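Local coordinates for uncharacterized protein (Staphylococcus aureus subsp. aureus, PDB 3H04) that is of unknown function but belongs to the alpha/beta-hydrolase clan and is probably a serine hydrolase related to the BD-FAE (feruloyl esterase-like) family, at residues R68-E72 with R172-Y176; I123-G127 with H248-R252. All coordinates share one frame; numbering follows the deposited sequence.

From the N terminus the chain reaches 68-72 in the loop between strand 60-65 and helix 75-91, then 123-127 at the end of strand 121-125, between 98-103 and 212-217. It next enters the helical region that follows this strand, where 172-176 returns to 68-72 and closes interaction 1. After strands 212-217 and 238-243, the loop 248-252 comes back to 123-127 and closes interaction 2. The two closures therefore cross rather than nest. Interaction 1 ties helix 173-182 to the loop after strand 60-65, while interaction 2 joins the loop carrying His-248 to the sheet; their centres lie about 19 Å apart.

Interaction 1 of 2, residues R68-E72 with R172-Y176; sequences RLLPE and RFLIY
Leu-69, Leu-70 and Pro-71 run past residues 172-176 with CA atoms 8.9 Å apart at their nearest, Pro-71 to Ile-175, so side chains bridge the gap. Arg-172 does most of this. Its CG stands anti to the backbone N (chi1 -179°) and the chain stays extended as far as NE, which carries the guanidinium to the carboxylate of Glu-72 coming from the opposite direction. The grip is end-on: NH2 of Arg-172 reaches OE1 of Glu-72 at 2.8 Å, nearly straight at 165°, and NH1 of Arg-172 reaches OE2 of Glu-72 at 3.0 Å. Each oxygen uses its syn lone pair, and the two flat groups are almost coplanar. The carboxylate meets this edge because the Glu-72 chain bends at chi2. NH2 of Arg-172 also makes a weak bond to the carbonyl O of Leu-70, 2.9 Å away. CB of Leu-69 and CD of the cis-proline Pro-71 approach the same nitrogen obliquely, each 3.8 Å from NH2 of Arg-172, while CD1 of Ile-175 covers one guanidinium face 4.2 Å above its plane. Beyond the pair, NE of Arg-172 donates to the carbonyl of Met-41 and NH1 to Gln-168, and OE2 of Glu-72 accepts from the backbone N of Ser-160. With all three guanidinium nitrogens engaged, the rotation of this buried group is fixed; its charge is probably balanced by Glu-72, and the salt bridge ties the loop after strand 60-65 to helix 173-182.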
ATOM      1  N   ARG A  68       2.671   8.019  -9.066  1.00 16.92           N
ATOM      2  CA  ARG A  68       3.705   7.687 -10.053  1.00 17.42           C
ATOM      3  C   ARG A  68       4.655   6.618  -9.490  1.00 16.89           C
ATOM      4  O   ARG A  68       4.988   6.589  -8.315  1.00 18.73           O
ATOM      5  CB  ARG A  68       4.401   8.969 -10.530  1.00 17.51           C
ATOM      6  CG  ARG A  68       3.547   9.760 -11.538  1.00 17.24           C
ATOM      7  CD  ARG A  68       4.145  11.130 -11.856  1.00 20.49           C
ATOM      8  NE  ARG A  68       3.947  12.088 -10.776  1.00 18.73           N
ATOM      9  CZ  ARG A  68       4.326  13.359 -10.856  1.00 19.07           C
ATOM     10  NH1 ARG A  68       4.955  13.810 -11.953  1.00 15.35           N
ATOM     11  NH2 ARG A  68       4.099  14.175  -9.853  1.00 17.62           N
ATOM     12  N   LEU A  69       5.067   5.692 -10.329  1.00 17.38           N
ATOM     13  CA  LEU A  69       5.875   4.590  -9.877  1.00 17.56           C
ATOM     14  C   LEU A  69       7.371   4.812  -9.965  1.00 18.71           C
ATOM     15  O   LEU A  69       7.873   5.573 -10.831  1.00 19.94           O
ATOM     16  CB  LEU A  69       5.500   3.360 -10.701  1.00 17.44           C
ATOM     17  CG  LEU A  69       4.020   2.960 -10.669  1.00 18.31           C
ATOM     18  CD1 LEU A  69       3.677   1.909 -11.777  1.00 20.07           C
ATOM     19  CD2 LEU A  69       3.517   2.518  -9.285  1.00 20.61           C
ATOM     20  N   LEU A  70       8.103   4.093  -9.108  1.00 18.60           N
ATOM     21  CA  LEU A  70       9.546   3.912  -9.333  1.00 18.81           C
ATOM     22  C   LEU A  70       9.754   3.018 -10.558  1.00 18.36           C
ATOM     23  O   LEU A  70       8.928   2.187 -10.842  1.00 17.89           O
ATOM     24  CB  LEU A  70      10.235   3.293  -8.134  1.00 19.03           C
ATOM     25  CG  LEU A  70       9.995   3.800  -6.718  1.00 19.30           C
ATOM     26  CD1 LEU A  70      10.581   2.713  -5.825  1.00 19.62           C
ATOM     27  CD2 LEU A  70      10.642   5.130  -6.495  1.00 23.28           C
ATOM     28  N   PRO A  71      10.884   3.166 -11.278  1.00 19.29           N
ATOM     29  CA  PRO A  71      12.005   4.050 -10.978  1.00 20.13           C
ATOM     30  C   PRO A  71      11.971   5.388 -11.711  1.00 19.77           C
ATOM     31  O   PRO A  71      12.921   6.146 -11.628  1.00 19.73           O
ATOM     32  CB  PRO A  71      13.186   3.221 -11.474  1.00 21.31           C
ATOM     33  CG  PRO A  71      12.640   2.591 -12.739  1.00 19.74           C
ATOM     34  CD  PRO A  71      11.226   2.191 -12.331  1.00 20.39           C
ATOM     35  N   GLU A  72      10.913   5.671 -12.449  1.00 19.88           N
ATOM     36  CA  GLU A  72      10.892   6.890 -13.272  1.00 20.16           C
ATOM     37  C   GLU A  72      10.703   8.135 -12.408  1.00 19.95           C
ATOM     38  O   GLU A  72      11.070   9.226 -12.826  1.00 18.07           O
ATOM     39  CB  GLU A  72       9.798   6.860 -14.331  1.00 19.77           C
ATOM     40  CG  GLU A  72       9.953   5.730 -15.337  1.00 20.81           C
ATOM     41  CD  GLU A  72       9.237   4.428 -14.947  1.00 21.44           C
ATOM     42  OE1 GLU A  72       8.815   4.251 -13.770  1.00 19.85           O
ATOM     43  OE2 GLU A  72       9.103   3.584 -15.847  1.00 24.20           O
ATOM     44  N   ARG A 172       6.170  -5.559 -16.425  1.00 16.00           N
ATOM     45  CA  ARG A 172       6.859  -4.556 -15.693  1.00 16.92           C
ATOM     46  C   ARG A 172       7.265  -5.102 -14.327  1.00 17.33           C
ATOM     47  O   ARG A 172       8.294  -4.688 -13.788  1.00 17.40           O
ATOM     48  CB  ARG A 172       5.934  -3.334 -15.526  1.00 16.53           C
ATOM     49  CG  ARG A 172       6.595  -2.212 -14.787  1.00 18.36           C
ATOM     50  CD  ARG A 172       5.737  -1.002 -14.829  1.00 18.03           C
ATOM     51  NE  ARG A 172       6.345  -0.035 -13.975  1.00 15.12           N
ATOM     52  CZ  ARG A 172       7.023   1.024 -14.364  1.00 16.16           C
ATOM     53  NH1 ARG A 172       7.134   1.350 -15.654  1.00 15.79           N
ATOM     54  NH2 ARG A 172       7.585   1.769 -13.417  1.00 18.01           N
ATOM     55  N   PHE A 173       6.482  -6.020 -13.782  1.00 15.99           N
ATOM     56  CA  PHE A 173       6.811  -6.571 -12.462  1.00 16.94           C
ATOM     57  C   PHE A 173       8.209  -7.185 -12.324  1.00 15.31           C
ATOM     58  O   PHE A 173       8.752  -7.251 -11.202  1.00 13.61           O
ATOM     59  CB  PHE A 173       5.732  -7.521 -12.008  1.00 19.72           C
ATOM     60  CG  PHE A 173       5.934  -8.867 -12.438  1.00 22.78           C
ATOM     61  CD1 PHE A 173       6.737  -9.688 -11.690  1.00 24.37           C
ATOM     62  CD2 PHE A 173       5.374  -9.337 -13.609  1.00 30.06           C
ATOM     63  CE1 PHE A 173       6.978 -10.907 -12.037  1.00 29.15           C
ATOM     64  CE2 PHE A 173       5.625 -10.666 -13.958  1.00 33.83           C
ATOM     65  CZ  PHE A 173       6.436 -11.431 -13.166  1.00 32.06           C
ATOM     66  N   LEU A 174       8.840  -7.547 -13.450  1.00 14.48           N
ATOM     67  CA  LEU A 174      10.207  -8.065 -13.394  1.00 14.16           C
ATOM     68  C   LEU A 174      11.197  -7.037 -12.908  1.00 14.38           C
ATOM     69  O   LEU A 174      12.242  -7.417 -12.427  1.00 14.01           O
ATOM     70  CB  LEU A 174      10.659  -8.589 -14.756  1.00 13.87           C
ATOM     71  CG  LEU A 174       9.960  -9.866 -15.207  1.00 14.43           C
ATOM     72  CD1 LEU A 174      10.289 -10.127 -16.698  1.00 16.47           C
ATOM     73  CD2 LEU A 174      10.315 -11.072 -14.317  1.00 16.61           C
ATOM     74  N   ILE A 175      10.884  -5.747 -13.068  1.00 14.75           N
ATOM     75  CA  ILE A 175      11.742  -4.677 -12.516  1.00 16.25           C
ATOM     76  C   ILE A 175      11.853  -4.832 -10.990  1.00 15.65           C
ATOM     77  O   ILE A 175      12.937  -4.678 -10.403  1.00 15.12           O
ATOM     78  CB  ILE A 175      11.189  -3.279 -12.820  1.00 17.43           C
ATOM     79  CG1 ILE A 175      11.103  -2.998 -14.324  1.00 21.17           C
ATOM     80  CG2 ILE A 175      12.090  -2.171 -12.178  1.00 22.45           C
ATOM     81  CD1 ILE A 175      10.177  -1.738 -14.534  1.00 25.01           C
ATOM     82  N   TYR A 176      10.743  -5.188 -10.361  1.00 14.63           N
ATOM     83  CA  TYR A 176      10.694  -5.395  -8.895  1.00 13.83           C
ATOM     84  C   TYR A 176      11.397  -6.718  -8.486  1.00 14.20           C
ATOM     85  O   TYR A 176      12.133  -6.757  -7.492  1.00 13.88           O
ATOM     86  CB  TYR A 176       9.254  -5.392  -8.414  1.00 14.06           C
ATOM     87  CG  TYR A 176       9.108  -5.782  -6.950  1.00 12.82           C
ATOM     88  CD1 TYR A 176       9.486  -4.872  -5.931  1.00 15.93           C
ATOM     89  CD2 TYR A 176       8.711  -7.035  -6.585  1.00 15.71           C
ATOM     90  CE1 TYR A 176       9.450  -5.206  -4.609  1.00 14.52           C
ATOM     91  CE2 TYR A 176       8.586  -7.384  -5.219  1.00 13.50           C
ATOM     92  CZ  TYR A 176       8.957  -6.448  -4.233  1.00 16.42           C
ATOM     93  OH  TYR A 176       8.935  -6.687  -2.853  1.00 21.33           O
TER

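Interaction 2 of 2, residues I123-G127 with H248-R252; sequences IDFYG and HDFDR
The phenol of Tyr-126 ends in a very short hydrogen bond, its OH donating to the syn lone pair of OD1 of Asp-251 at 2.5 Å. Tyr-126 sits just beyond strand 121-125 in a left-handed backbone conformation (phi 45°, psi 44°), its ring wedged into the His-248 loop. The O of His-248 lies 3.4 Å above the ring plane of Tyr-126, CA of Asp-249 makes a CH-pi contact on that same face, and CB of Phe-125 backs the opposite one. With CG of His-248 opposite its backbone N (chi1 174°), the imidazole face receives the Tyr-126 edge in a T-shaped pair, CD1 of Tyr-126 3.4 Å from CE1 of His-248. CE2 of Phe-250 meets the Tyr-126 edge, 3.6 Å from CD2 of Tyr-126, and CZ of Phe-250 rests over a face of Phe-125. OD2 of Asp-251, at the edge of Phe-125, forms a salt bridge with Arg-103 and a hydrogen bond with Tyr-262 OH. His-248 bonds through ND1 to Asp-220 and through NE2 to Ser-104, consistent with a Ser-His-Asp triad whose serine lies on a nucleophile elbow. If the triad is functional, Tyr-126, anchored by Asp-251, is probably a second-shell residue helping to position the imidazole.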
ATOM      1  N   ILE A 123      -5.812  -0.037   7.689  1.00 15.08           N
ATOM      2  CA  ILE A 123      -5.861  -1.451   7.361  1.00 15.59           C
ATOM      3  C   ILE A 123      -4.582  -1.771   6.610  1.00 15.34           C
ATOM      4  O   ILE A 123      -4.346  -1.204   5.558  1.00 16.15           O
ATOM      5  CB  ILE A 123      -7.063  -1.810   6.516  1.00 16.54           C
ATOM      6  CG1 ILE A 123      -8.337  -1.191   7.133  1.00 20.20           C
ATOM      7  CG2 ILE A 123      -7.118  -3.352   6.302  1.00 17.41           C
ATOM      8  CD1 ILE A 123      -9.383  -0.870   6.119  1.00 23.73           C
ATOM      9  N   ASP A 124      -3.761  -2.650   7.189  1.00 15.45           N
ATOM     10  CA  ASP A 124      -2.389  -2.958   6.743  1.00 16.37           C
ATOM     11  C   ASP A 124      -2.349  -4.410   6.374  1.00 16.70           C
ATOM     12  O   ASP A 124      -2.297  -5.287   7.255  1.00 17.03           O
ATOM     13  CB  ASP A 124      -1.406  -2.659   7.887  1.00 17.32           C
ATOM     14  CG  ASP A 124       0.000  -3.234   7.688  1.00 18.07           C
ATOM     15  OD1 ASP A 124       0.386  -3.688   6.581  1.00 18.62           O
ATOM     16  OD2 ASP A 124       0.731  -3.249   8.731  1.00 21.04           O
ATOM     17  N   PHE A 125      -2.418  -4.679   5.062  1.00 16.70           N
ATOM     18  CA  PHE A 125      -2.267  -6.046   4.567  1.00 15.95           C
ATOM     19  C   PHE A 125      -0.806  -6.223   4.132  1.00 16.03           C
ATOM     20  O   PHE A 125      -0.352  -5.574   3.181  1.00 15.84           O
ATOM     21  CB  PHE A 125      -3.192  -6.331   3.392  1.00 16.69           C
ATOM     22  CG  PHE A 125      -4.593  -6.747   3.755  1.00 17.48           C
ATOM     23  CD1 PHE A 125      -5.169  -6.489   5.014  1.00 15.60           C
ATOM     24  CD2 PHE A 125      -5.359  -7.398   2.800  1.00 18.10           C
ATOM     25  CE1 PHE A 125      -6.514  -6.863   5.290  1.00 15.90           C
ATOM     26  CE2 PHE A 125      -6.634  -7.772   3.064  1.00 19.45           C
ATOM     27  CZ  PHE A 125      -7.233  -7.513   4.307  1.00 14.31           C
ATOM     28  N   TYR A 126      -0.062  -7.044   4.883  1.00 14.27           N
ATOM     29  CA  TYR A 126       1.303  -7.438   4.571  1.00 14.84           C
ATOM     30  C   TYR A 126       2.258  -6.321   4.121  1.00 14.68           C
ATOM     31  O   TYR A 126       3.034  -6.489   3.156  1.00 16.37           O
ATOM     32  CB  TYR A 126       1.371  -8.623   3.617  1.00 14.28           C
ATOM     33  CG  TYR A 126       0.355  -8.642   2.492  1.00 14.73           C
ATOM     34  CD1 TYR A 126       0.594  -7.946   1.302  1.00 17.06           C
ATOM     35  CD2 TYR A 126      -0.867  -9.272   2.647  1.00 12.48           C
ATOM     36  CE1 TYR A 126      -0.354  -7.918   0.235  1.00 14.41           C
ATOM     37  CE2 TYR A 126      -1.804  -9.272   1.579  1.00 17.06           C
ATOM     38  CZ  TYR A 126      -1.533  -8.607   0.389  1.00 18.48           C
ATOM     39  OH  TYR A 126      -2.456  -8.568  -0.623  1.00 13.44           O
ATOM     40  N   GLY A 127       2.189  -5.209   4.841  1.00 15.03           N
ATOM     41  CA  GLY A 127       3.049  -4.059   4.632  1.00 15.78           C
ATOM     42  C   GLY A 127       4.091  -3.923   5.759  1.00 16.53           C
ATOM     43  O   GLY A 127       4.470  -4.895   6.454  1.00 15.87           O
ATOM     44  N   HIS A 248       2.540 -14.271   0.327  1.00 18.34           N
ATOM     45  CA  HIS A 248       2.620 -12.819   0.584  1.00 18.99           C
ATOM     46  C   HIS A 248       1.180 -12.343   0.461  1.00 18.66           C
ATOM     47  O   HIS A 248       0.498 -12.155   1.486  1.00 18.42           O
ATOM     48  CB  HIS A 248       3.611 -12.134  -0.408  1.00 17.99           C
ATOM     49  CG  HIS A 248       3.659 -10.625  -0.323  1.00 19.98           C
ATOM     50  ND1 HIS A 248       3.845  -9.937   0.867  1.00 19.49           N
ATOM     51  CD2 HIS A 248       3.483  -9.672  -1.279  1.00 21.59           C
ATOM     52  CE1 HIS A 248       3.860  -8.633   0.621  1.00 17.77           C
ATOM     53  NE2 HIS A 248       3.625  -8.450  -0.669  1.00 15.94           N
ATOM     54  N   ASP A 249       0.685 -12.258  -0.773  1.00 17.60           N
ATOM     55  CA  ASP A 249      -0.697 -11.815  -1.038  1.00 19.27           C
ATOM     56  C   ASP A 249      -1.692 -12.984  -0.924  1.00 19.65           C
ATOM     57  O   ASP A 249      -2.161 -13.595  -1.912  1.00 18.70           O
ATOM     58  CB  ASP A 249      -0.792 -11.000  -2.349  1.00 21.60           C
ATOM     59  CG  ASP A 249      -0.196 -11.728  -3.559  1.00 25.46           C
ATOM     60  OD1 ASP A 249       0.772 -12.514  -3.365  1.00 22.20           O
ATOM     61  OD2 ASP A 249      -0.737 -11.549  -4.685  1.00 23.03           O
ATOM     62  N   PHE A 250      -2.001 -13.298   0.327  1.00 18.25           N
ATOM     63  CA  PHE A 250      -2.863 -14.440   0.650  1.00 19.85           C
ATOM     64  C   PHE A 250      -4.270 -14.294   0.043  1.00 20.25           C
ATOM     65  O   PHE A 250      -4.979 -15.289  -0.095  1.00 18.57           O
ATOM     66  CB  PHE A 250      -3.016 -14.596   2.186  1.00 20.28           C
ATOM     67  CG  PHE A 250      -3.660 -13.400   2.865  1.00 22.73           C
ATOM     68  CD1 PHE A 250      -5.061 -13.270   2.936  1.00 22.07           C
ATOM     69  CD2 PHE A 250      -2.887 -12.417   3.448  1.00 22.22           C
ATOM     70  CE1 PHE A 250      -5.646 -12.165   3.531  1.00 18.96           C
ATOM     71  CE2 PHE A 250      -3.478 -11.299   4.051  1.00 20.43           C
ATOM     72  CZ  PHE A 250      -4.846 -11.164   4.087  1.00 20.44           C
ATOM     73  N   ASP A 251      -4.634 -13.044  -0.273  1.00 19.75           N
ATOM     74  CA  ASP A 251      -5.917 -12.664  -0.861  1.00 20.70           C
ATOM     75  C   ASP A 251      -5.869 -12.514  -2.366  1.00 21.52           C
ATOM     76  O   ASP A 251      -6.777 -11.948  -2.964  1.00 20.98           O
ATOM     77  CB  ASP A 251      -6.415 -11.354  -0.236  1.00 20.06           C
ATOM     78  CG  ASP A 251      -5.458 -10.165  -0.474  1.00 19.11           C
ATOM     79  OD1 ASP A 251      -4.222 -10.362  -0.676  1.00 17.16           O
ATOM     80  OD2 ASP A 251      -5.952  -9.023  -0.382  1.00 17.46           O
ATOM     81  N   ARG A 252      -4.830 -13.019  -2.997  1.00 22.99           N
ATOM     82  CA  ARG A 252      -4.778 -12.974  -4.461  1.00 23.93           C
ATOM     83  C   ARG A 252      -6.101 -13.505  -5.072  1.00 24.88           C
ATOM     84  O   ARG A 252      -6.629 -12.901  -6.022  1.00 24.33           O
ATOM     85  CB  ARG A 252      -3.595 -13.770  -4.961  1.00 23.73           C
ATOM     86  CG  ARG A 252      -3.494 -13.843  -6.439  1.00 27.34           C
ATOM     87  CD  ARG A 252      -2.313 -14.660  -6.815  1.00 27.73           C
ATOM     88  NE  ARG A 252      -1.068 -14.159  -6.212  1.00 26.37           N
ATOM     89  CZ  ARG A 252       0.087 -14.791  -6.338  1.00 27.23           C
ATOM     90  NH1 ARG A 252       0.139 -15.907  -7.088  1.00 22.96           N
ATOM     91  NH2 ARG A 252       1.183 -14.312  -5.748  1.00 28.20           N
TER